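Local coordinates for protein beta-glucoside kinase (Listeria monocytogenes, PDB 4HTL) that uses ATP to phosphorylate cellobiose to cellobiose-6'-phosphate and may also regulate transcription of the cellobiose transport operon, at residues G157-E162 with Y230-L235; G246-P251 with T275-A280. One frame throughout, in Å; residues are numbered along the deposited sequence.

Contact 1: G157-E162 with Y230-L235; sequences GYMFSE and YNLIYL
Segment 157-162, a 3-10 turn running into a loop, comes closest to the helical segment 230-235 at M159 and N231, whose CA atoms lie 8.5 Å apart, so side chains and a water make the join. M159, a selenomethionine, reaches across and slides past N231 in the opposite direction, bringing SE to 3.7 Å from N231 CB, with the amide ND2 also in its reach. A bend at its last torsion (chi3 -81°) turns the methyl toward the L232 side chain, where M159 CE meets L232 CG at 3.8 Å. This methyl also touches both methyls of L232, the two side chains crossing at about a right angle. No hydrogen bond joins the segments directly. A water takes up the role: it donates to F160 O at 2.7 Å and accepts from N231 ND2 at 2.9 Å. The other end of the amide serves the dimer, since N231 OD1 accepts from F160 N of the second subunit, and F160 N of this chain donates to N231 OD1 of that subunit. With both ends bonded, the amide should have little freedom to flip. The F160 ring leads away from 230-235 and stacks on Y230 of the second subunit. Backbone hydrogen bonds also tie the loop to Y172, L174 and N175, so it lies between the start of helix 174-177 and helix 212-236.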
ATOM      1  N   GLY A 157      -8.282  -3.695  -6.264  1.00 14.48           N
ATOM      2  CA  GLY A 157      -9.497  -4.446  -6.192  1.00 14.45           C
ATOM      3  C   GLY A 157      -9.448  -5.700  -5.351  1.00 14.97           C
ATOM      4  O   GLY A 157     -10.488  -6.290  -5.039  1.00 15.16           O
ATOM      5  N   TYR A 158      -8.242  -6.134  -5.008  1.00 15.16           N
ATOM      6  CA  TYR A 158      -8.067  -7.318  -4.153  1.00 15.70           C
ATOM      7  C   TYR A 158      -8.087  -6.980  -2.659  1.00 15.35           C
ATOM      8  O   TYR A 158      -8.010  -7.889  -1.825  1.00 15.92           O
ATOM      9  CB  TYR A 158      -6.774  -8.051  -4.509  1.00 14.52           C
ATOM     10  CG  TYR A 158      -6.868  -8.895  -5.754  1.00 15.62           C
ATOM     11  CD1 TYR A 158      -6.836  -8.337  -7.027  1.00 18.85           C
ATOM     12  CD2 TYR A 158      -7.045 -10.266  -5.650  1.00 17.82           C
ATOM     13  CE1 TYR A 158      -6.940  -9.148  -8.145  1.00 21.79           C
ATOM     14  CE2 TYR A 158      -7.137 -11.068  -6.764  1.00 21.29           C
ATOM     15  CZ  TYR A 158      -7.092 -10.500  -8.005  1.00 21.81           C
ATOM     16  OH  TYR A 158      -7.168 -11.320  -9.122  1.00 27.41           O
HETATM   17  N   MSE A 159      -8.265  -5.709  -2.288  1.00 15.48           N
HETATM   18  CA  MSE A 159      -8.414  -5.426  -0.863  1.00 14.76           C
HETATM   19  C   MSE A 159      -9.733  -6.028  -0.376  1.00 13.84           C
HETATM   20  O   MSE A 159     -10.771  -5.983  -1.052  1.00 14.55           O
HETATM   21  CB  MSE A 159      -8.454  -3.940  -0.552  1.00 14.18           C
HETATM   22  CG  MSE A 159      -7.126  -3.161  -0.800  1.00 13.60           C
HETATM   23 SE   MSE A 159      -7.187  -1.369  -0.224  0.65 15.35          SE
HETATM   24  CE  MSE A 159      -8.081  -0.628  -1.718  1.00 15.68           C
ATOM     25  N   PHE A 160      -9.670  -6.611   0.802  1.00 13.36           N
ATOM     26  CA  PHE A 160     -10.884  -7.123   1.458  1.00 14.04           C
ATOM     27  C   PHE A 160     -11.781  -5.971   1.879  1.00 15.77           C
ATOM     28  O   PHE A 160     -11.380  -5.051   2.600  1.00 16.97           O
ATOM     29  CB  PHE A 160     -10.494  -8.022   2.654  1.00 14.80           C
ATOM     30  CG  PHE A 160      -9.967  -9.390   2.260  1.00 16.85           C
ATOM     31  CD1 PHE A 160     -10.740 -10.256   1.561  1.00 15.77           C
ATOM     32  CD2 PHE A 160      -8.706  -9.790   2.605  1.00 15.82           C
ATOM     33  CE1 PHE A 160     -10.279 -11.503   1.162  1.00 15.90           C
ATOM     34  CE2 PHE A 160      -8.248 -11.026   2.277  1.00 16.81           C
ATOM     35  CZ  PHE A 160      -9.020 -11.880   1.532  1.00 19.07           C
ATOM     36  N   SER A 161     -13.051  -6.055   1.507  1.00 14.85           N
ATOM     37  CA  SER A 161     -14.060  -5.126   2.007  1.00 15.50           C
ATOM     38  C   SER A 161     -14.859  -5.670   3.182  1.00 17.34           C
ATOM     39  O   SER A 161     -15.612  -4.956   3.796  1.00 17.57           O
ATOM     40  CB  SER A 161     -14.992  -4.759   0.859  1.00 17.16           C
ATOM     41  OG  SER A 161     -15.653  -5.902   0.311  1.00 18.28           O
ATOM     42  N   GLU A 162     -14.625  -6.922   3.539  1.00 17.33           N
ATOM     43  CA  GLU A 162     -15.233  -7.540   4.680  1.00 20.27           C
ATOM     44  C   GLU A 162     -14.349  -8.671   5.165  1.00 18.40           C
ATOM     45  O   GLU A 162     -13.384  -9.042   4.486  1.00 17.04           O
ATOM     46  CB  GLU A 162     -16.600  -8.059   4.380  1.00 23.60           C
ATOM     47  CG  GLU A 162     -16.621  -9.122   3.299  1.00 21.98           C
ATOM     48  CD  GLU A 162     -18.041  -9.506   2.910  1.00 27.54           C
ATOM     49  OE1 GLU A 162     -18.657 -10.360   3.583  1.00 33.77           O
ATOM     50  OE2 GLU A 162     -18.555  -8.908   1.954  1.00 37.93           O
ATOM     51  N   TYR A 230      -9.853   4.312   3.049  1.00 14.75           N
ATOM     52  CA  TYR A 230      -9.260   4.376   4.413  1.00 13.27           C
ATOM     53  C   TYR A 230      -8.007   3.523   4.446  1.00 14.94           C
ATOM     54  O   TYR A 230      -6.941   3.973   4.841  1.00 15.47           O
ATOM     55  CB  TYR A 230     -10.286   3.886   5.390  1.00 14.39           C
ATOM     56  CG  TYR A 230      -9.980   4.006   6.868  1.00 12.58           C
ATOM     57  CD1 TYR A 230     -10.434   5.093   7.612  1.00 14.29           C
ATOM     58  CD2 TYR A 230      -9.263   3.042   7.533  1.00 15.16           C
ATOM     59  CE1 TYR A 230     -10.232   5.165   8.973  1.00 17.14           C
ATOM     60  CE2 TYR A 230      -9.041   3.128   8.888  1.00 14.87           C
ATOM     61  CZ  TYR A 230      -9.546   4.189   9.607  1.00 15.90           C
ATOM     62  OH  TYR A 230      -9.331   4.254  10.950  1.00 20.79           O
ATOM     63  N   ASN A 231      -8.100   2.303   3.903  1.00 13.12           N
ATOM     64  CA  ASN A 231      -6.921   1.462   3.856  1.00 12.49           C
ATOM     65  C   ASN A 231      -5.778   2.158   3.090  1.00 12.03           C
ATOM     66  O   ASN A 231      -4.605   2.142   3.515  1.00 16.51           O
ATOM     67  CB  ASN A 231      -7.189   0.138   3.135  1.00 13.96           C
ATOM     68  CG  ASN A 231      -7.992  -0.879   3.965  1.00 14.06           C
ATOM     69  OD1 ASN A 231      -8.077  -0.779   5.180  1.00 15.48           O
ATOM     70  ND2 ASN A 231      -8.485  -1.934   3.269  1.00 15.35           N
ATOM     71  N   LEU A 232      -6.092   2.660   1.897  1.00 12.92           N
ATOM     72  CA  LEU A 232      -5.077   3.302   1.063  1.00 13.80           C
ATOM     73  C   LEU A 232      -4.428   4.522   1.719  1.00 13.59           C
ATOM     74  O   LEU A 232      -3.220   4.757   1.577  1.00 14.99           O
ATOM     75  CB  LEU A 232      -5.670   3.698  -0.296  1.00 12.42           C
ATOM     76  CG  LEU A 232      -6.062   2.586  -1.258  1.00 12.10           C
ATOM     77  CD1 LEU A 232      -6.856   3.118  -2.437  1.00 14.09           C
ATOM     78  CD2 LEU A 232      -4.932   1.640  -1.664  1.00 14.26           C
ATOM     79  N   ILE A 233      -5.248   5.331   2.361  1.00 14.62           N
ATOM     80  CA  ILE A 233      -4.807   6.555   3.027  1.00 14.22           C
ATOM     81  C   ILE A 233      -3.779   6.219   4.113  1.00 13.31           C
ATOM     82  O   ILE A 233      -2.685   6.753   4.114  1.00 15.91           O
ATOM     83  CB  ILE A 233      -6.006   7.334   3.599  1.00 14.36           C
ATOM     84  CG1 ILE A 233      -6.763   7.992   2.434  1.00 14.92           C
ATOM     85  CG2 ILE A 233      -5.579   8.371   4.658  1.00 15.74           C
ATOM     86  CD1 ILE A 233      -8.148   8.454   2.804  1.00 16.07           C
ATOM     87  N   TYR A 234      -4.101   5.229   4.932  1.00 14.07           N
ATOM     88  CA  TYR A 234      -3.216   4.860   6.056  1.00 14.30           C
ATOM     89  C   TYR A 234      -1.946   4.135   5.571  1.00 13.75           C
ATOM     90  O   TYR A 234      -0.879   4.295   6.123  1.00 15.79           O
ATOM     91  CB  TYR A 234      -4.006   4.082   7.137  1.00 15.96           C
ATOM     92  CG  TYR A 234      -4.821   5.072   7.962  1.00 15.80           C
ATOM     93  CD1 TYR A 234      -6.125   5.353   7.676  1.00 16.84           C
ATOM     94  CD2 TYR A 234      -4.266   5.695   9.047  1.00 14.53           C
ATOM     95  CE1 TYR A 234      -6.839   6.278   8.413  1.00 17.02           C
ATOM     96  CE2 TYR A 234      -4.940   6.631   9.772  1.00 16.18           C
ATOM     97  CZ  TYR A 234      -6.256   6.896   9.482  1.00 18.32           C
ATOM     98  OH  TYR A 234      -6.951   7.869  10.166  1.00 20.80           O
ATOM     99  N   LEU A 235      -2.069   3.334   4.513  1.00 13.98           N
ATOM    100  CA  LEU A 235      -0.949   2.608   4.032  1.00 13.82           C
ATOM    101  C   LEU A 235       0.066   3.516   3.307  1.00 13.59           C
ATOM    102  O   LEU A 235       1.260   3.476   3.606  1.00 15.01           O
ATOM    103  CB  LEU A 235      -1.367   1.437   3.143  1.00 13.58           C
ATOM    104  CG  LEU A 235      -2.148   0.271   3.812  1.00 16.91           C
ATOM    105  CD1 LEU A 235      -2.549  -0.793   2.790  1.00 18.79           C
ATOM    106  CD2 LEU A 235      -1.335  -0.273   4.910  1.00 21.63           C
TER
HETATM  107  O   HOH W   1      -9.301  -4.531   4.306  0.50 15.81           O

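Contact 2: G246-P251 with T275-A280; sequences GITSRP and THKNQA
G246 O is gripped by two donors of S249, the backbone N at 2.9 Å and the hydroxyl OG at 2.8 Å, which approach from opposite faces of the carbonyl plane. The carbonyl thus closes a 3-10 turn just after strand 240-244 of this ROK kinase, whose fold belongs to the actin-like ATPase clan; in relatives, a glycine-rich turn at this point probably lies against the adenosine of the nucleotide. A second bond, from R250 N to I247 O, continues the turn. Facing it, K277 stretches from the loop that leads into helix 280-293. Its CG stands opposite the backbone N (chi1 164°), and the chain then bends at chi3 and chi4, bringing its end to T248 tip to tip, though the modelled fit of the two ends is too close and its detail doubtful. K277 NZ makes a weak hydrogen bond to G245 O. The same carbonyl accepts from T248 OG1, so both side chains converge on one backbone oxygen, while T248 OG1 and K277 NZ are 3.1 Å apart but badly angled for a hydrogen bond. The bridge is a small, superficial one, with the side chain of K277 about 9 Å from that of D10, a residue that probably binds ATP, as in relatives. On the K277 side, A280 N donates to H276 O at 2.8 Å, a turn that leads into helix 280-293. H276 ND1 donates to T275 OG1 at 2.9 Å, with the hydroxyl 22° out of the imidazole plane and also bonded to E114 OE1.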
ATOM      1  N   GLY A 246     -15.959   4.137 -14.701  1.00 19.43           N
ATOM      2  CA  GLY A 246     -17.403   4.197 -14.870  1.00 24.04           C
ATOM      3  C   GLY A 246     -18.137   5.004 -13.818  1.00 22.12           C
ATOM      4  O   GLY A 246     -19.126   5.636 -14.119  1.00 25.81           O
ATOM      5  N   ILE A 247     -17.642   4.993 -12.579  1.00 20.08           N
ATOM      6  CA  ILE A 247     -18.278   5.735 -11.496  1.00 21.54           C
ATOM      7  C   ILE A 247     -18.470   7.206 -11.783  1.00 20.95           C
ATOM      8  O   ILE A 247     -19.406   7.827 -11.261  1.00 20.50           O
ATOM      9  CB  ILE A 247     -17.506   5.500 -10.154  1.00 23.08           C
ATOM     10  CG1 ILE A 247     -18.333   5.921  -8.970  1.00 24.07           C
ATOM     11  CG2 ILE A 247     -16.081   6.108 -10.187  1.00 22.39           C
ATOM     12  CD1 ILE A 247     -17.657   5.538  -7.665  1.00 24.41           C
ATOM     13  N   THR A 248     -17.594   7.776 -12.606  1.00 22.74           N
ATOM     14  CA  THR A 248     -17.746   9.184 -13.039  1.00 28.24           C
ATOM     15  C   THR A 248     -19.039   9.477 -13.833  1.00 25.55           C
ATOM     16  O   THR A 248     -19.376  10.648 -14.061  1.00 34.62           O
ATOM     17  CB  THR A 248     -16.553   9.693 -13.887  1.00 35.70           C
ATOM     18  OG1 THR A 248     -16.616   9.181 -15.243  1.00 37.83           O
ATOM     19  CG2 THR A 248     -15.266   9.344 -13.233  1.00 26.99           C
ATOM     20  N   SER A 249     -19.744   8.434 -14.250  1.00 24.92           N
ATOM     21  CA  SER A 249     -21.106   8.563 -14.834  1.00 24.45           C
ATOM     22  C   SER A 249     -22.085   9.135 -13.779  1.00 26.18           C
ATOM     23  O   SER A 249     -23.168   9.541 -14.123  1.00 30.77           O
ATOM     24  CB  SER A 249     -21.656   7.219 -15.360  1.00 27.65           C
ATOM     25  OG  SER A 249     -21.860   6.281 -14.297  1.00 32.28           O
ATOM     26  N   ARG A 250     -21.667   9.171 -12.514  1.00 25.01           N
ATOM     27  CA  ARG A 250     -22.423   9.845 -11.431  1.00 22.26           C
ATOM     28  C   ARG A 250     -21.777  11.245 -11.221  1.00 25.25           C
ATOM     29  O   ARG A 250     -20.715  11.373 -10.625  1.00 23.08           O
ATOM     30  CB  ARG A 250     -22.381   8.979 -10.162  1.00 22.80           C
ATOM     31  CG  ARG A 250     -23.013   9.605  -8.920  1.00 24.44           C
ATOM     32  CD  ARG A 250     -24.496   9.748  -9.065  1.00 21.86           C
ATOM     33  NE  ARG A 250     -25.122  10.178  -7.819  1.00 21.31           N
ATOM     34  CZ  ARG A 250     -26.423  10.400  -7.693  1.00 22.60           C
ATOM     35  NH1 ARG A 250     -27.191  10.329  -8.767  1.00 22.29           N
ATOM     36  NH2 ARG A 250     -26.942  10.769  -6.520  1.00 21.69           N
ATOM     37  N   PRO A 251     -22.447  12.306 -11.663  1.00 21.50           N
ATOM     38  CA  PRO A 251     -21.838  13.640 -11.656  1.00 22.46           C
ATOM     39  C   PRO A 251     -21.360  14.135 -10.278  1.00 25.21           C
ATOM     40  O   PRO A 251     -20.351  14.813 -10.197  1.00 26.61           O
ATOM     41  CB  PRO A 251     -22.962  14.525 -12.179  1.00 25.42           C
ATOM     42  CG  PRO A 251     -23.638  13.622 -13.130  1.00 27.78           C
ATOM     43  CD  PRO A 251     -23.728  12.318 -12.397  1.00 27.72           C
ATOM     44  N   THR A 275      -8.292  12.904 -14.658  1.00 16.02           N
ATOM     45  CA  THR A 275      -8.477  13.617 -15.910  1.00 15.73           C
ATOM     46  C   THR A 275      -8.182  12.709 -17.125  1.00 16.06           C
ATOM     47  O   THR A 275      -7.654  11.593 -17.025  1.00 18.32           O
ATOM     48  CB  THR A 275      -7.582  14.863 -15.965  1.00 15.63           C
ATOM     49  OG1 THR A 275      -6.207  14.485 -15.896  1.00 17.69           O
ATOM     50  CG2 THR A 275      -7.899  15.894 -14.846  1.00 17.78           C
ATOM     51  N   HIS A 276      -8.467  13.228 -18.316  1.00 17.68           N
ATOM     52  CA  HIS A 276      -8.144  12.527 -19.572  1.00 18.05           C
ATOM     53  C   HIS A 276      -8.755  11.145 -19.612  1.00 18.73           C
ATOM     54  O   HIS A 276      -8.101  10.173 -20.062  1.00 19.58           O
ATOM     55  CB  HIS A 276      -6.624  12.464 -19.804  1.00 16.22           C
ATOM     56  CG  HIS A 276      -5.956  13.809 -19.807  1.00 19.44           C
ATOM     57  ND1 HIS A 276      -5.501  14.397 -18.672  1.00 18.44           N
ATOM     58  CD2 HIS A 276      -5.702  14.708 -20.850  1.00 22.09           C
ATOM     59  CE1 HIS A 276      -4.962  15.623 -18.990  1.00 19.23           C
ATOM     60  NE2 HIS A 276      -5.118  15.820 -20.311  1.00 20.23           N
ATOM     61  N   LYS A 277     -10.000  11.016 -19.160  1.00 19.90           N
ATOM     62  CA  LYS A 277     -10.685   9.729 -19.135  1.00 20.59           C
ATOM     63  C   LYS A 277     -10.567   8.972 -20.481  1.00 18.91           C
ATOM     64  O   LYS A 277     -10.347   7.754 -20.516  1.00 23.56           O
ATOM     65  CB  LYS A 277     -12.187   9.923 -18.825  1.00 27.65           C
ATOM     66  CG  LYS A 277     -13.066   8.708 -19.145  1.00 34.03           C
ATOM     67  CD  LYS A 277     -14.559   8.989 -18.942  1.00 39.95           C
ATOM     68  CE  LYS A 277     -15.005   8.690 -17.525  1.00 43.28           C
ATOM     69  NZ  LYS A 277     -15.121   7.224 -17.173  1.00 60.59           N
ATOM     70  N   ASN A 278     -10.756   9.704 -21.590  1.00 20.79           N
ATOM     71  CA  ASN A 278     -10.769   9.031 -22.894  1.00 23.44           C
ATOM     72  C   ASN A 278      -9.405   8.555 -23.395  1.00 23.37           C
ATOM     73  O   ASN A 278      -9.278   7.463 -23.945  1.00 30.36           O
ATOM     74  CB  ASN A 278     -11.521   9.904 -23.906  1.00 25.24           C
ATOM     75  CG  ASN A 278     -12.973  10.142 -23.474  1.00 32.75           C
ATOM     76  OD1 ASN A 278     -13.788   9.182 -23.254  1.00 33.59           O
ATOM     77  ND2 ASN A 278     -13.294  11.408 -23.260  1.00 30.70           N
ATOM     78  N   GLN A 279      -8.379   9.368 -23.176  1.00 20.37           N
ATOM     79  CA  GLN A 279      -7.081   9.149 -23.776  1.00 20.06           C
ATOM     80  C   GLN A 279      -5.936   8.836 -22.800  1.00 17.94           C
ATOM     81  O   GLN A 279      -4.758   8.764 -23.230  1.00 20.59           O
ATOM     82  CB  GLN A 279      -6.760  10.368 -24.655  1.00 23.70           C
ATOM     83  CG  GLN A 279      -7.798  10.554 -25.777  1.00 27.24           C
ATOM     84  CD  GLN A 279      -7.463  11.633 -26.777  1.00 30.71           C
ATOM     85  OE1 GLN A 279      -6.944  12.692 -26.419  1.00 38.50           O
ATOM     86  NE2 GLN A 279      -7.801  11.382 -28.036  1.00 40.50           N
ATOM     87  N   ALA A 280      -6.233   8.740 -21.503  1.00 22.27           N
ATOM     88  CA  ALA A 280      -5.175   8.486 -20.501  1.00 20.25           C
ATOM     89  C   ALA A 280      -4.245   7.315 -20.803  1.00 19.99           C
ATOM     90  O   ALA A 280      -3.020   7.444 -20.632  1.00 18.72           O
ATOM     91  CB  ALA A 280      -5.719   8.412 -19.078  1.00 20.17           C
TER

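From the N terminus, the chain first builds the mixed sheet that starts at strand 6-11, with a small antiparallel sheet (67-68, 74-77, 87-88) on the way, then the first three strands of the second mixed sheet (126-131, 135-141, 144-145). Contact 1 closes after 67 largely helical residues, tying the loop before helix 174-177 to helix 212-236. Strands 240-244 and 270-273 then complete the second sheet; contact 2 joins the loops after these neighbouring parallel strands, closing at the start of helix 280-293. The two follow in series, neither nested nor crossed, with centres about 22 Å apart. Contact 1 is buried at the dimer interface, whereas contact 2 lies at the surface, near the predicted nucleotide site.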